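Side-chain contacts in protease Do-like 8, chloroplastic (PDB 4IC6), which is probably a chloroplast serine protease of the HtrA (Deg) type, cutting peptide chains in the thylakoid: residues Lys37-Val42 and Phe165-Thr170; Arg123-Ala128 and Ser238-Lys243. The protein carries 1 engineered substitution. All coordinates share one frame; numbering follows the deposited sequence.

Contact 1 (Lys37-Val42 and Phe165-Thr170); sequences KNTYSV and FDHTLT
His167 meets Thr39 with a ring face and Val42 with a ring edge, and carries the whole contact from its own side. Just before it, Asp166 turns away and forms a salt bridge with Arg179 of a second subunit. His167 then reaches toward Thr39 and the type I turn Thr39-Val42, its CG lying anti to the carbonyl carbon (chi1 -74°). Thr39 CB stands over the middle of the imidazole, a CH-pi contact of 3.9 Å to the ring centroid, while Thr39 CG2 lies 3.8 Å from His167 CG. At the edge, His167 NE2 donates to Val42 O over 2.9 Å in a fairly straight bond (158°), the acceptor lying near the ring plane. In this chymotrypsin-like double barrel, Val42 begins a strand of the first barrel and His167 precedes strand 168-176 of the second, so the bond joins the two barrels. Asn161 ND2 also donates to Val42 O. A leucine at His167 would probably leave Val42 O with one donor fewer and Thr39 without its flat aromatic partner. Val42 CB packs 3.9 Å from His167 CD2. Beyond the histidine, Thr168 OG1 bonds to Gly202 O and Leu169 packs on Phe35.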
loop_
_atom_site.group_PDB
_atom_site.type_symbol
_atom_site.label_atom_id
_atom_site.label_comp_id
_atom_site.label_asym_id
_atom_site.label_seq_id
_atom_site.Cartn_x
_atom_site.Cartn_y
_atom_site.Cartn_z
ATOM N N LYS A 37 2.964 23.742 34.060
ATOM C CA LYS A 37 2.595 23.257 35.383
ATOM C C LYS A 37 2.508 21.729 35.406
ATOM O O LYS A 37 2.927 21.084 36.374
ATOM C CB LYS A 37 1.261 23.879 35.799
ATOM C CG LYS A 37 0.706 23.379 37.107
ATOM C CD LYS A 37 -0.516 24.198 37.517
ATOM C CE LYS A 37 -1.105 23.694 38.828
ATOM N NZ LYS A 37 -1.449 22.248 38.736
ATOM N N ASN A 38 1.987 21.142 34.332
ATOM C CA ASN A 38 1.748 19.695 34.311
ATOM C C ASN A 38 2.873 18.819 33.755
ATOM O O ASN A 38 2.827 17.591 33.868
ATOM C CB ASN A 38 0.406 19.380 33.645
ATOM C CG ASN A 38 -0.762 19.739 34.538
ATOM O OD1 ASN A 38 -1.116 18.982 35.446
ATOM N ND2 ASN A 38 -1.340 20.915 34.318
ATOM N N THR A 39 3.888 19.443 33.162
ATOM C CA THR A 39 5.047 18.684 32.706
ATOM C C THR A 39 5.546 17.754 33.811
ATOM O O THR A 39 5.859 16.590 33.557
ATOM C CB THR A 39 6.193 19.602 32.245
ATOM O OG1 THR A 39 6.406 20.611 33.232
ATOM C CG2 THR A 39 5.848 20.271 30.915
ATOM N N TYR A 40 5.603 18.257 35.042
ATOM C CA TYR A 40 6.187 17.480 36.155
ATOM C C TYR A 40 5.482 16.171 36.464
ATOM O O TYR A 40 6.103 15.226 36.954
ATOM C CB TYR A 40 6.265 18.331 37.423
ATOM C CG TYR A 40 7.020 19.594 37.167
ATOM C CD1 TYR A 40 6.364 20.733 36.743
ATOM C CD2 TYR A 40 8.398 19.635 37.297
ATOM C CE1 TYR A 40 7.054 21.890 36.476
ATOM C CE2 TYR A 40 9.098 20.786 37.030
ATOM C CZ TYR A 40 8.420 21.913 36.625
ATOM O OH TYR A 40 9.110 23.070 36.359
ATOM N N SER A 41 4.184 16.123 36.188
ATOM C CA SER A 41 3.375 14.954 36.496
ATOM C C SER A 41 3.393 13.932 35.368
ATOM O O SER A 41 2.866 12.823 35.499
ATOM C CB SER A 41 1.928 15.371 36.739
ATOM O OG SER A 41 1.836 16.364 37.738
ATOM N N VAL A 42 3.958 14.327 34.236
ATOM C CA VAL A 42 3.966 13.471 33.060
ATOM C C VAL A 42 5.361 12.867 32.895
ATOM O O VAL A 42 6.330 13.569 32.567
ATOM C CB VAL A 42 3.537 14.236 31.806
ATOM C CG1 VAL A 42 3.448 13.277 30.628
ATOM C CG2 VAL A 42 2.176 14.901 32.028
ATOM N N PHE A 165 13.307 13.528 27.502
ATOM C CA PHE A 165 14.135 14.730 27.454
ATOM C C PHE A 165 13.329 16.020 27.258
ATOM O O PHE A 165 13.866 17.115 27.369
ATOM C CB PHE A 165 15.255 14.596 26.417
ATOM C CG PHE A 165 14.768 14.551 25.002
ATOM C CD1 PHE A 165 14.511 15.721 24.303
ATOM C CD2 PHE A 165 14.571 13.339 24.362
ATOM C CE1 PHE A 165 14.058 15.683 22.993
ATOM C CE2 PHE A 165 14.123 13.294 23.049
ATOM C CZ PHE A 165 13.870 14.469 22.366
ATOM N N ASP A 166 12.036 15.898 26.979
ATOM C CA ASP A 166 11.188 17.081 26.900
ATOM C C ASP A 166 9.726 16.677 27.032
ATOM O O ASP A 166 9.427 15.553 27.437
ATOM C CB ASP A 166 11.408 17.812 25.579
ATOM C CG ASP A 166 10.904 17.022 24.385
ATOM O OD1 ASP A 166 10.261 15.962 24.599
ATOM O OD2 ASP A 166 11.135 17.467 23.232
ATOM N N HIS A 167 8.814 17.583 26.678
ATOM C CA HIS A 167 7.392 17.256 26.676
ATOM C C HIS A 167 6.712 17.733 25.400
ATOM O O HIS A 167 7.212 18.637 24.718
ATOM C CB HIS A 167 6.691 17.841 27.910
ATOM C CG HIS A 167 6.997 17.110 29.179
ATOM N ND1 HIS A 167 8.218 17.201 29.819
ATOM C CD2 HIS A 167 6.246 16.262 29.919
ATOM C CE1 HIS A 167 8.202 16.445 30.902
ATOM N NE2 HIS A 167 7.018 15.866 30.987
ATOM N N THR A 168 5.567 17.130 25.093
ATOM C CA THR A 168 4.805 17.456 23.889
ATOM C C THR A 168 3.417 17.893 24.269
ATOM O O THR A 168 2.922 17.519 25.322
ATOM C CB THR A 168 4.642 16.228 22.972
ATOM O OG1 THR A 168 3.909 15.211 23.669
ATOM C CG2 THR A 168 5.999 15.655 22.595
ATOM N N LEU A 169 2.760 18.643 23.393
ATOM C CA LEU A 169 1.378 19.029 23.663
ATOM C C LEU A 169 0.590 18.985 22.378
ATOM O O LEU A 169 1.094 19.384 21.329
ATOM C CB LEU A 169 1.337 20.459 24.183
ATOM C CG LEU A 169 -0.047 21.096 24.337
ATOM C CD1 LEU A 169 -0.808 20.361 25.418
ATOM C CD2 LEU A 169 0.104 22.559 24.697
ATOM N N THR A 170 -0.646 18.514 22.466
ATOM C CA THR A 170 -1.620 18.746 21.407
ATOM C C THR A 170 -2.899 19.250 22.047
ATOM O O THR A 170 -3.139 19.014 23.228
ATOM C CB THR A 170 -1.881 17.483 20.538
ATOM O OG1 THR A 170 -2.513 16.463 21.326
ATOM C CG2 THR A 170 -0.575 16.949 19.958
#

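Contact 2 (Arg123-Ala128 and Ser238-Lys243); sequences RAKDLA and SSTVLK
Lys125 and Leu127, on either side in sequence of Asp126, the predicted charge-relay aspartate, pack on Thr240 and Val241 of helix 238-251, which follows the last strand of the second barrel in this chymotrypsin-like fold. Residues Arg123-Asp126 form a type I turn, and a G1 beta bulge, in which Asp126 and Leu127 face Asp122, leads into strand 127-131 of the first barrel. Asp126 makes no contact with 238-243: its carboxylate accepts from His83 N and is hydrogen-bonded to Ser183 OG. Leu127 sends CD1 against the helix backbone, 4.2 Å from Val241 CA, with Val241 CG2 at 4.3 Å from the same methyl. This is loose apolar packing on the buried side, where Leu127 also touches Ile236 and Val241 touches Ile218. Toward the more accessible side, the side chains of Lys125 and Thr240 run roughly perpendicular to each other. Thr240 CG2 lies against three successive methylenes of Lys125, 3.8 Å from CD and 3.9 Å from CG, with CE slightly farther; the bend at chi2 (-61°) sets the course of the lysine chain beyond CG. Thr240 chi1 (-65°) sets OG1 beside its backbone N and anti to the carbonyl carbon, and there it meets a water. That water accepts from Lys125 NZ at 2.8 Å and is hydrogen-bonded to Thr240 OG1 at the same distance.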
loop_
_atom_site.group_PDB
_atom_site.type_symbol
_atom_site.label_atom_id
_atom_site.label_comp_id
_atom_site.label_asym_id
_atom_site.label_seq_id
_atom_site.Cartn_x
_atom_site.Cartn_y
_atom_site.Cartn_z
ATOM N N ARG A 123 -5.284 -5.651 30.897
ATOM C CA ARG A 123 -5.331 -5.567 29.444
ATOM C C ARG A 123 -6.669 -5.021 28.925
ATOM O O ARG A 123 -6.701 -4.209 27.997
ATOM C CB ARG A 123 -5.018 -6.934 28.834
ATOM C CG ARG A 123 -5.074 -6.941 27.328
ATOM C CD ARG A 123 -4.340 -8.119 26.695
ATOM N NE ARG A 123 -3.696 -7.638 25.474
ATOM C CZ ARG A 123 -2.561 -8.102 24.964
ATOM N NH1 ARG A 123 -1.918 -9.110 25.551
ATOM N NH2 ARG A 123 -2.076 -7.549 23.859
ATOM N N ALA A 124 -7.763 -5.451 29.544
ATOM C CA ALA A 124 -9.105 -5.049 29.117
ATOM C C ALA A 124 -9.290 -3.532 29.079
ATOM O O ALA A 124 -9.934 -3.011 28.177
ATOM C CB ALA A 124 -10.160 -5.702 30.006
ATOM N N LYS A 125 -8.739 -2.815 30.055
ATOM C CA LYS A 125 -8.820 -1.352 30.056
ATOM C C LYS A 125 -7.526 -0.663 29.604
ATOM O O LYS A 125 -7.413 0.560 29.695
ATOM C CB LYS A 125 -9.257 -0.825 31.431
ATOM C CG LYS A 125 -10.640 -1.307 31.882
ATOM C CD LYS A 125 -11.722 -0.829 30.889
ATOM C CE LYS A 125 -13.133 -0.990 31.453
ATOM N NZ LYS A 125 -14.165 -0.361 30.554
ATOM N N ASP A 126 -6.573 -1.450 29.101
ATOM C CA ASP A 126 -5.277 -0.932 28.643
ATOM C C ASP A 126 -4.646 -0.010 29.677
ATOM O O ASP A 126 -4.301 1.135 29.374
ATOM C CB ASP A 126 -5.411 -0.169 27.310
ATOM C CG ASP A 126 -4.069 0.028 26.615
ATOM O OD1 ASP A 126 -3.021 -0.333 27.212
ATOM O OD2 ASP A 126 -4.060 0.553 25.480
ATOM N N LEU A 127 -4.501 -0.508 30.903
ATOM C CA LEU A 127 -3.858 0.262 31.957
ATOM C C LEU A 127 -2.836 -0.574 32.692
ATOM O O LEU A 127 -3.026 -1.778 32.885
ATOM C CB LEU A 127 -4.889 0.795 32.952
ATOM C CG LEU A 127 -5.844 1.819 32.343
ATOM C CD1 LEU A 127 -7.042 2.034 33.266
ATOM C CD2 LEU A 127 -5.090 3.121 32.079
ATOM N N ALA A 128 -1.749 0.074 33.091
ATOM C CA ALA A 128 -0.695 -0.582 33.868
ATOM C C ALA A 128 -0.251 0.375 34.949
ATOM O O ALA A 128 -0.326 1.593 34.776
ATOM C CB ALA A 128 0.482 -0.952 32.979
ATOM N N SER A 238 -11.138 9.116 33.000
ATOM C CA SER A 238 -10.635 9.113 34.365
ATOM C C SER A 238 -11.538 8.299 35.303
ATOM O O SER A 238 -11.067 7.751 36.298
ATOM C CB SER A 238 -10.476 10.541 34.881
ATOM O OG SER A 238 -11.702 11.244 34.803
ATOM N N SER A 239 -12.827 8.214 34.990
ATOM C CA SER A 239 -13.738 7.426 35.818
ATOM C C SER A 239 -13.305 5.970 35.807
ATOM O O SER A 239 -13.381 5.286 36.819
ATOM C CB SER A 239 -15.181 7.537 35.335
ATOM O OG SER A 239 -15.311 7.015 34.023
ATOM N N THR A 240 -12.844 5.501 34.654
ATOM C CA THR A 240 -12.315 4.147 34.566
ATOM C C THR A 240 -10.981 4.041 35.302
ATOM O O THR A 240 -10.789 3.143 36.129
ATOM C CB THR A 240 -12.166 3.705 33.102
ATOM O OG1 THR A 240 -13.468 3.635 32.517
ATOM C CG2 THR A 240 -11.549 2.333 33.030
ATOM N N VAL A 241 -10.073 4.971 35.019
ATOM C CA VAL A 241 -8.768 4.979 35.678
ATOM C C VAL A 241 -8.918 5.001 37.202
ATOM O O VAL A 241 -8.208 4.304 37.923
ATOM C CB VAL A 241 -7.929 6.199 35.224
ATOM C CG1 VAL A 241 -6.556 6.199 35.895
ATOM C CG2 VAL A 241 -7.800 6.212 33.703
ATOM N N LEU A 242 -9.861 5.798 37.684
ATOM C CA LEU A 242 -10.119 5.905 39.115
ATOM C C LEU A 242 -10.577 4.580 39.703
ATOM O O LEU A 242 -10.349 4.289 40.879
ATOM C CB LEU A 242 -11.182 6.967 39.376
ATOM C CG LEU A 242 -10.654 8.389 39.499
ATOM C CD1 LEU A 242 -11.816 9.369 39.555
ATOM C CD2 LEU A 242 -9.795 8.484 40.759
ATOM N N LYS A 243 -11.217 3.766 38.877
ATOM C CA LYS A 243 -11.755 2.499 39.355
ATOM C C LYS A 243 -10.707 1.400 39.272
ATOM O O LYS A 243 -10.587 0.579 40.174
ATOM C CB LYS A 243 -13.001 2.122 38.541
ATOM C CG LYS A 243 -13.360 0.638 38.535
ATOM C CD LYS A 243 -14.195 0.232 39.749
ATOM C CE LYS A 243 -14.678 -1.219 39.637
ATOM N NZ LYS A 243 -15.565 -1.598 40.774
HETATM O O HOH W 1 -13.645 2.334 30.009
#

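How the contacts relate
Both contacts tie the first barrel, or the chain leading into it, to the second barrel or the helix that follows it, but at separate places: their centres lie 21 Å apart and their nearest atoms about 12 Å. All three touching residues of contact 1 are buried, and a polar aromatic side chain is fixed there by a direct bond to a backbone carbonyl. Contact 2 is only partly buried. Its inner half is aliphatic, and its outer half is joined by a methylene-methyl contact and one bridging water. A second subunit borders 165-170, whereas no other chain of the assembly touches 123-128 or 238-243. Segment 123-128 holds the predicted catalytic aspartate, although it does not touch 238-243; contact 1 contains no predicted catalytic residue.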